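Local coordinates for hemolysin BL lytic component L1 (Bacillus cereus, PDB 7NMQ), which probably acts with its partner components as an alpha-helical pore-forming toxin that lyses target cells, at residues L203-V217 with I350-K364. Sequence-based numbering, arbitrary orientation.
Sequences LGAAILVIAAIGGAV and IHKDAEFISKDIAFK
G204 meets D353 and, eleven residues on, G215 meets F363, as helix 203-216 runs alongside the end of helix 330-357 (axes 10.0 Å apart, 32° between directions) and then beside the extended tail 361-364. The L203 and D353 side chains lie flank to flank, pointing opposite ways, with L203 CD2 3.4 Å from D353 CB. One water donates to both G204 O and D353 OD1. F356, its CG swung opposite the backbone N (chi1 179°), reaches the middle of the helix: I207 CG2 sits over one ring face, 3.4 Å from its centroid in a CH-pi contact, while I210 CG2 lies at the ring edge. I207 CD1 packs on I357 CG1 (3.6 Å). The helix belongs to a predicted transmembrane region, and here, in the ClyA-like helical fold, one side of this wholly apolar helix packs against the C-terminal part of the chain. Beyond the turn, the I361 and I210 side chains cross nearly at a right angle, I361 CD1 3.6 Å from I210 CG2. G214 CA lies over the F363 ring, 4.1 Å from its centroid, and V217 CB approaches CE2; K29 adds a cation-pi contact. Waters bridge here too: one donates to A211 O and A362 O, another to G214 O and V217 O while accepting from K364 N (2.8 Å).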
ATOM      1  N   LEU A 203      -2.516  10.295 -10.294  1.00 17.24           N
ATOM      2  CA  LEU A 203      -2.474  10.359  -8.820  1.00 16.89           C
ATOM      3  C   LEU A 203      -3.787  10.992  -8.307  1.00 16.65           C
ATOM      4  O   LEU A 203      -4.323  10.535  -7.270  1.00 16.42           O
ATOM      5  CB  LEU A 203      -1.208  11.102  -8.398  1.00 18.84           C
ATOM      6  CG  LEU A 203      -1.105  11.431  -6.916  1.00 20.70           C
ATOM      7  CD1 LEU A 203      -1.109  10.182  -6.054  1.00 20.75           C
ATOM      8  CD2 LEU A 203       0.156  12.244  -6.662  1.00 22.36           C
ATOM      9  N   GLY A 204      -4.267  12.057  -8.951  1.00 18.16           N
ATOM     10  CA  GLY A 204      -5.508  12.717  -8.503  1.00 18.18           C
ATOM     11  C   GLY A 204      -6.665  11.722  -8.414  1.00 17.60           C
ATOM     12  O   GLY A 204      -7.386  11.644  -7.360  1.00 18.23           O
ATOM     13  N   ALA A 205      -6.888  10.991  -9.495  1.00 17.42           N
ATOM     14  CA  ALA A 205      -7.969   9.978  -9.571  1.00 16.91           C
ATOM     15  C   ALA A 205      -7.713   8.899  -8.523  1.00 15.98           C
ATOM     16  O   ALA A 205      -8.661   8.525  -7.832  1.00 17.92           O
ATOM     17  CB  ALA A 205      -8.077   9.380 -10.948  1.00 18.75           C
ATOM     18  N   ALA A 206      -6.472   8.425  -8.417  1.00 15.54           N
ATOM     19  CA  ALA A 206      -6.084   7.367  -7.484  1.00 15.96           C
ATOM     20  C   ALA A 206      -6.525   7.776  -6.072  1.00 14.91           C
ATOM     21  O   ALA A 206      -7.107   6.915  -5.375  1.00 15.36           O
ATOM     22  CB  ALA A 206      -4.622   7.048  -7.555  1.00 16.77           C
ATOM     23  N   ILE A 207      -6.274   9.022  -5.659  1.00 13.87           N
ATOM     24  CA  ILE A 207      -6.589   9.444  -4.267  1.00 14.71           C
ATOM     25  C   ILE A 207      -8.100   9.451  -4.077  1.00 14.32           C
ATOM     26  O   ILE A 207      -8.551   9.123  -2.958  1.00 15.48           O
ATOM     27  CB  ILE A 207      -5.925  10.795  -3.966  1.00 16.79           C
ATOM     28  CG1 ILE A 207      -4.401  10.693  -3.944  1.00 19.23           C
ATOM     29  CG2 ILE A 207      -6.507  11.462  -2.748  1.00 18.60           C
ATOM     30  CD1 ILE A 207      -3.804   9.645  -3.124  1.00 23.52           C
ATOM     31  N   LEU A 208      -8.861   9.873  -5.081  1.00 14.92           N
ATOM     32  CA  LEU A 208     -10.338   9.887  -4.932  1.00 14.40           C
ATOM     33  C   LEU A 208     -10.853   8.454  -4.759  1.00 13.67           C
ATOM     34  O   LEU A 208     -11.758   8.225  -3.918  1.00 13.81           O
ATOM     35  CB  LEU A 208     -10.985  10.527  -6.147  1.00 15.03           C
ATOM     36  CG  LEU A 208     -10.796  12.039  -6.251  1.00 16.78           C
ATOM     37  CD1 LEU A 208     -11.200  12.561  -7.623  1.00 18.69           C
ATOM     38  CD2 LEU A 208     -11.572  12.750  -5.176  1.00 18.82           C
ATOM     39  N   VAL A 209     -10.276   7.510  -5.498  1.00 12.73           N
ATOM     40  CA  VAL A 209     -10.723   6.090  -5.432  1.00 13.10           C
ATOM     41  C   VAL A 209     -10.322   5.528  -4.073  1.00 13.30           C
ATOM     42  O   VAL A 209     -11.168   4.889  -3.394  1.00 13.97           O
ATOM     43  CB  VAL A 209     -10.187   5.248  -6.583  1.00 13.59           C
ATOM     44  CG1 VAL A 209     -10.527   3.786  -6.363  1.00 14.85           C
ATOM     45  CG2 VAL A 209     -10.661   5.787  -7.933  1.00 14.54           C
ATOM     46  N   ILE A 210      -9.086   5.756  -3.653  1.00 12.96           N
ATOM     47  CA  ILE A 210      -8.637   5.281  -2.320  1.00 12.84           C
ATOM     48  C   ILE A 210      -9.567   5.812  -1.230  1.00 13.59           C
ATOM     49  O   ILE A 210      -9.916   5.043  -0.318  1.00 14.14           O
ATOM     50  CB  ILE A 210      -7.183   5.683  -2.072  1.00 13.99           C
ATOM     51  CG1 ILE A 210      -6.253   4.920  -3.012  1.00 14.82           C
ATOM     52  CG2 ILE A 210      -6.846   5.498  -0.590  1.00 14.33           C
ATOM     53  CD1 ILE A 210      -4.844   5.493  -3.085  1.00 16.17           C
ATOM     54  N   ALA A 211      -9.918   7.083  -1.256  1.00 14.47           N
ATOM     55  CA  ALA A 211     -10.766   7.668  -0.188  1.00 14.35           C
ATOM     56  C   ALA A 211     -12.143   7.013  -0.244  1.00 13.92           C
ATOM     57  O   ALA A 211     -12.694   6.687   0.828  1.00 15.68           O
ATOM     58  CB  ALA A 211     -10.885   9.155  -0.319  1.00 16.37           C
ATOM     59  N   ALA A 212     -12.693   6.840  -1.429  1.00 13.21           N
ATOM     60  CA  ALA A 212     -14.058   6.252  -1.573  1.00 13.54           C
ATOM     61  C   ALA A 212     -14.071   4.824  -1.059  1.00 13.23           C
ATOM     62  O   ALA A 212     -14.986   4.450  -0.325  1.00 13.87           O
ATOM     63  CB  ALA A 212     -14.475   6.296  -3.023  1.00 13.16           C
ATOM     64  N   ILE A 213     -13.076   4.048  -1.421  1.00 12.89           N
ATOM     65  CA  ILE A 213     -13.033   2.638  -0.954  1.00 12.65           C
ATOM     66  C   ILE A 213     -12.782   2.626   0.536  1.00 13.42           C
ATOM     67  O   ILE A 213     -13.524   1.914   1.251  1.00 13.92           O
ATOM     68  CB  ILE A 213     -11.946   1.860  -1.705  1.00 12.88           C
ATOM     69  CG1 ILE A 213     -12.315   1.734  -3.182  1.00 14.00           C
ATOM     70  CG2 ILE A 213     -11.740   0.498  -1.010  1.00 13.61           C
ATOM     71  CD1 ILE A 213     -11.250   1.096  -4.040  1.00 14.50           C
ATOM     72  N   GLY A 214     -11.753   3.313   1.020  1.00 14.55           N
ATOM     73  CA  GLY A 214     -11.423   3.241   2.455  1.00 14.85           C
ATOM     74  C   GLY A 214     -12.626   3.626   3.289  1.00 15.71           C
ATOM     75  O   GLY A 214     -12.893   2.944   4.303  1.00 17.09           O
ATOM     76  N   GLY A 215     -13.355   4.669   2.884  1.00 15.42           N
ATOM     77  CA  GLY A 215     -14.479   5.185   3.661  1.00 15.37           C
ATOM     78  C   GLY A 215     -15.661   4.229   3.670  1.00 15.57           C
ATOM     79  O   GLY A 215     -16.471   4.386   4.570  1.00 18.38           O
ATOM     80  N   ALA A 216     -15.726   3.289   2.736  1.00 14.88           N
ATOM     81  CA  ALA A 216     -16.871   2.380   2.522  1.00 15.05           C
ATOM     82  C   ALA A 216     -16.539   0.973   3.002  1.00 14.53           C
ATOM     83  O   ALA A 216     -17.462   0.134   2.978  1.00 15.60           O
ATOM     84  CB  ALA A 216     -17.291   2.389   1.090  1.00 15.73           C
ATOM     85  N   VAL A 217     -15.320   0.681   3.412  1.00 14.65           N
ATOM     86  CA  VAL A 217     -14.962  -0.697   3.842  1.00 14.05           C
ATOM     87  C   VAL A 217     -15.652  -1.047   5.145  1.00 14.20           C
ATOM     88  O   VAL A 217     -15.626  -0.270   6.106  1.00 16.23           O
ATOM     89  CB  VAL A 217     -13.450  -0.891   3.993  1.00 15.15           C
ATOM     90  CG1 VAL A 217     -13.114  -2.133   4.787  1.00 16.31           C
ATOM     91  CG2 VAL A 217     -12.820  -0.928   2.625  1.00 15.75           C
ATOM     92  N   ILE A 350       1.685  18.524  -7.063  1.00 17.84           N
ATOM     93  CA  ILE A 350       1.803  17.243  -6.321  1.00 16.80           C
ATOM     94  C   ILE A 350       1.426  17.442  -4.850  1.00 16.27           C
ATOM     95  O   ILE A 350       1.252  16.452  -4.155  1.00 16.78           O
ATOM     96  CB  ILE A 350       3.222  16.677  -6.495  1.00 17.45           C
ATOM     97  CG1 ILE A 350       3.266  15.179  -6.289  1.00 19.85           C
ATOM     98  CG2 ILE A 350       4.231  17.370  -5.610  1.00 18.43           C
ATOM     99  CD1 ILE A 350       4.620  14.595  -6.551  1.00 20.27           C
ATOM    100  N   HIS A 351       1.335  18.677  -4.386  1.00 15.84           N
ATOM    101  CA  HIS A 351       1.211  18.987  -2.933  1.00 16.19           C
ATOM    102  C   HIS A 351      -0.002  18.325  -2.282  1.00 16.63           C
ATOM    103  O   HIS A 351       0.175  17.606  -1.299  1.00 16.44           O
ATOM    104  CB  HIS A 351       1.084  20.492  -2.737  1.00 17.51           C
ATOM    105  CG  HIS A 351       1.203  20.946  -1.320  1.00 18.78           C
ATOM    106  ND1 HIS A 351       0.228  20.780  -0.369  1.00 23.29           N
ATOM    107  CD2 HIS A 351       2.164  21.702  -0.744  1.00 18.45           C
ATOM    108  CE1 HIS A 351       0.603  21.363   0.755  1.00 20.88           C
ATOM    109  NE2 HIS A 351       1.797  21.927   0.553  1.00 23.39           N
ATOM    110  N   LYS A 352      -1.196  18.578  -2.796  1.00 18.09           N
ATOM    111  CA  LYS A 352      -2.443  18.098  -2.124  1.00 19.47           C
ATOM    112  C   LYS A 352      -2.488  16.566  -2.107  1.00 19.05           C
ATOM    113  O   LYS A 352      -2.866  15.981  -1.079  1.00 18.51           O
ATOM    114  CB  LYS A 352      -3.650  18.702  -2.827  1.00 22.09           C
ATOM    115  CG  LYS A 352      -3.857  20.165  -2.480  1.00 26.63           C
ATOM    116  CD  LYS A 352      -5.179  20.673  -2.948  1.00 34.55           C
ATOM    117  CE  LYS A 352      -5.331  22.170  -2.822  1.00 42.90           C
ATOM    118  NZ  LYS A 352      -6.742  22.577  -3.027  1.00 49.60           N
ATOM    119  N   ASP A 353      -2.020  15.923  -3.176  1.00 18.58           N
ATOM    120  CA  ASP A 353      -2.065  14.442  -3.263  1.00 20.15           C
ATOM    121  C   ASP A 353      -1.026  13.820  -2.315  1.00 16.85           C
ATOM    122  O   ASP A 353      -1.303  12.780  -1.673  1.00 15.87           O
ATOM    123  CB  ASP A 353      -1.958  14.039  -4.725  1.00 24.70           C
ATOM    124  CG  ASP A 353      -3.268  14.328  -5.460  1.00 28.13           C
ATOM    125  OD1 ASP A 353      -4.363  14.333  -4.795  1.00 34.52           O
ATOM    126  OD2 ASP A 353      -3.212  14.579  -6.656  1.00 29.68           O
ATOM    127  N   ALA A 354       0.180  14.387  -2.247  1.00 15.37           N
ATOM    128  CA  ALA A 354       1.191  13.941  -1.272  1.00 14.81           C
ATOM    129  C   ALA A 354       0.633  14.115   0.139  1.00 13.49           C
ATOM    130  O   ALA A 354       0.857  13.248   0.996  1.00 14.09           O
ATOM    131  CB  ALA A 354       2.491  14.682  -1.452  1.00 15.16           C
ATOM    132  N   GLU A 355      -0.059  15.221   0.385  1.00 13.94           N
ATOM    133  CA  GLU A 355      -0.620  15.519   1.710  1.00 15.60           C
ATOM    134  C   GLU A 355      -1.606  14.378   2.047  1.00 15.64           C
ATOM    135  O   GLU A 355      -1.596  13.855   3.188  1.00 15.42           O
ATOM    136  CB  GLU A 355      -1.321  16.865   1.640  1.00 17.94           C
ATOM    137  CG  GLU A 355      -2.061  17.200   2.889  1.00 21.23           C
ATOM    138  CD  GLU A 355      -1.230  17.697   4.043  1.00 27.97           C
ATOM    139  OE1 GLU A 355      -0.178  18.295   3.784  1.00 33.28           O
ATOM    140  OE2 GLU A 355      -1.694  17.545   5.208  1.00 33.67           O
ATOM    141  N   PHE A 356      -2.438  13.975   1.090  1.00 14.82           N
ATOM    142  CA  PHE A 356      -3.420  12.880   1.294  1.00 15.40           C
ATOM    143  C   PHE A 356      -2.709  11.602   1.716  1.00 15.40           C
ATOM    144  O   PHE A 356      -3.133  10.958   2.715  1.00 16.95           O
ATOM    145  CB  PHE A 356      -4.285  12.649   0.066  1.00 16.79           C
ATOM    146  CG  PHE A 356      -5.261  11.522   0.278  1.00 18.22           C
ATOM    147  CD1 PHE A 356      -4.869  10.201   0.120  1.00 18.80           C
ATOM    148  CD2 PHE A 356      -6.557  11.774   0.705  1.00 19.51           C
ATOM    149  CE1 PHE A 356      -5.781   9.157   0.288  1.00 19.73           C
ATOM    150  CE2 PHE A 356      -7.459  10.738   0.889  1.00 19.75           C
ATOM    151  CZ  PHE A 356      -7.070   9.422   0.684  1.00 20.54           C
ATOM    152  N   ILE A 357      -1.647  11.246   0.999  1.00 14.01           N
ATOM    153  CA  ILE A 357      -0.955   9.954   1.268  1.00 15.53           C
ATOM    154  C   ILE A 357      -0.262  10.005   2.631  1.00 14.70           C
ATOM    155  O   ILE A 357      -0.026   8.927   3.243  1.00 16.07           O
ATOM    156  CB  ILE A 357       0.011   9.592   0.122  1.00 15.93           C
ATOM    157  CG1 ILE A 357      -0.816   9.360  -1.137  1.00 19.40           C
ATOM    158  CG2 ILE A 357       0.891   8.393   0.468  1.00 15.71           C
ATOM    159  CD1 ILE A 357      -0.043   9.155  -2.378  1.00 22.49           C
ATOM    160  N   SER A 358       0.119  11.184   3.099  1.00 14.56           N
ATOM    161  CA  SER A 358       0.834  11.367   4.377  1.00 15.40           C
ATOM    162  C   SER A 358      -0.081  11.170   5.589  1.00 16.23           C
ATOM    163  O   SER A 358       0.436  11.236   6.716  1.00 17.08           O
ATOM    164  CB  SER A 358       1.468  12.723   4.469  1.00 16.46           C
ATOM    165  OG  SER A 358       0.536  13.762   4.688  1.00 16.90           O
ATOM    166  N   LYS A 359      -1.393  11.033   5.380  1.00 16.76           N
ATOM    167  CA  LYS A 359      -2.371  10.966   6.493  1.00 17.87           C
ATOM    168  C   LYS A 359      -3.157   9.668   6.363  1.00 16.25           C
ATOM    169  O   LYS A 359      -3.258   9.147   5.262  1.00 16.41           O
ATOM    170  CB  LYS A 359      -3.291  12.172   6.410  1.00 21.14           C
ATOM    171  CG  LYS A 359      -2.597  13.465   6.793  1.00 24.88           C
ATOM    172  CD  LYS A 359      -3.503  14.626   6.809  1.00 31.14           C
ATOM    173  CE  LYS A 359      -3.730  15.219   5.436  1.00 36.05           C
ATOM    174  NZ  LYS A 359      -4.140  16.642   5.544  1.00 39.92           N
ATOM    175  N   ASP A 360      -3.639   9.139   7.477  1.00 17.05           N
ATOM    176  CA  ASP A 360      -4.396   7.889   7.379  1.00 16.29           C
ATOM    177  C   ASP A 360      -5.511   8.028   6.354  1.00 16.74           C
ATOM    178  O   ASP A 360      -6.238   9.030   6.358  1.00 19.05           O
ATOM    179  CB  ASP A 360      -5.021   7.511   8.714  1.00 17.96           C
ATOM    180  CG  ASP A 360      -4.027   6.918   9.689  1.00 20.62           C
ATOM    181  OD1 ASP A 360      -2.919   6.543   9.250  1.00 20.29           O
ATOM    182  OD2 ASP A 360      -4.383   6.846  10.897  1.00 26.30           O
ATOM    183  N   ILE A 361      -5.735   6.956   5.605  1.00 15.18           N
ATOM    184  CA  ILE A 361      -6.999   6.815   4.852  1.00 16.23           C
ATOM    185  C   ILE A 361      -8.138   6.716   5.860  1.00 16.12           C
ATOM    186  O   ILE A 361      -8.038   5.953   6.847  1.00 16.94           O
ATOM    187  CB  ILE A 361      -6.932   5.585   3.946  1.00 16.55           C
ATOM    188  CG1 ILE A 361      -5.747   5.671   2.977  1.00 15.28           C
ATOM    189  CG2 ILE A 361      -8.260   5.382   3.234  1.00 18.18           C
ATOM    190  CD1 ILE A 361      -5.365   4.337   2.449  1.00 15.72           C
ATOM    191  N   ALA A 362      -9.203   7.475   5.668  1.00 16.88           N
ATOM    192  CA  ALA A 362     -10.329   7.488   6.631  1.00 18.48           C
ATOM    193  C   ALA A 362     -11.157   6.233   6.412  1.00 19.05           C
ATOM    194  O   ALA A 362     -11.866   6.155   5.408  1.00 22.92           O
ATOM    195  CB  ALA A 362     -11.129   8.741   6.441  1.00 19.51           C
ATOM    196  N   PHE A 363     -10.978   5.278   7.312  1.00 19.20           N
ATOM    197  CA  PHE A 363     -11.860   4.109   7.497  1.00 20.33           C
ATOM    198  C   PHE A 363     -12.817   4.410   8.646  1.00 22.65           C
ATOM    199  O   PHE A 363     -12.595   5.349   9.417  1.00 26.80           O
ATOM    200  CB  PHE A 363     -11.025   2.885   7.871  1.00 20.25           C
ATOM    201  CG  PHE A 363     -10.264   2.245   6.733  1.00 18.75           C
ATOM    202  CD1 PHE A 363      -9.109   2.783   6.201  1.00 19.74           C
ATOM    203  CD2 PHE A 363     -10.679   1.018   6.259  1.00 19.31           C
ATOM    204  CE1 PHE A 363      -8.424   2.129   5.189  1.00 17.78           C
ATOM    205  CE2 PHE A 363      -9.985   0.353   5.273  1.00 18.59           C
ATOM    206  CZ  PHE A 363      -8.885   0.934   4.698  1.00 18.11           C
ATOM    207  N   LYS A 364     -13.834   3.577   8.785  1.00 23.50           N
ATOM    208  CA  LYS A 364     -14.746   3.636   9.951  1.00 26.19           C
ATOM    209  C   LYS A 364     -13.972   3.359  11.243  1.00 29.83           C
ATOM    210  O   LYS A 364     -13.086   2.464  11.233  1.00 31.05           O
ATOM    211  CB  LYS A 364     -15.866   2.633   9.708  1.00 26.28           C
ATOM    212  CG  LYS A 364     -16.770   3.099   8.587  1.00 29.48           C
ATOM    213  CD  LYS A 364     -17.653   2.057   7.955  1.00 28.90           C
ATOM    214  CE  LYS A 364     -18.232   2.587   6.660  1.00 31.73           C
ATOM    215  NZ  LYS A 364     -18.923   3.889   6.886  1.00 33.93           N
TER
HETATM  216  O   HOH W   1      -7.344  13.839  -5.686  1.00 26.49           O
HETATM  217  O   HOH W   2     -12.177   7.794   3.314  1.00 20.67           O
HETATM  218  O   HOH W   3     -14.000   1.864   6.541  1.00 21.83           O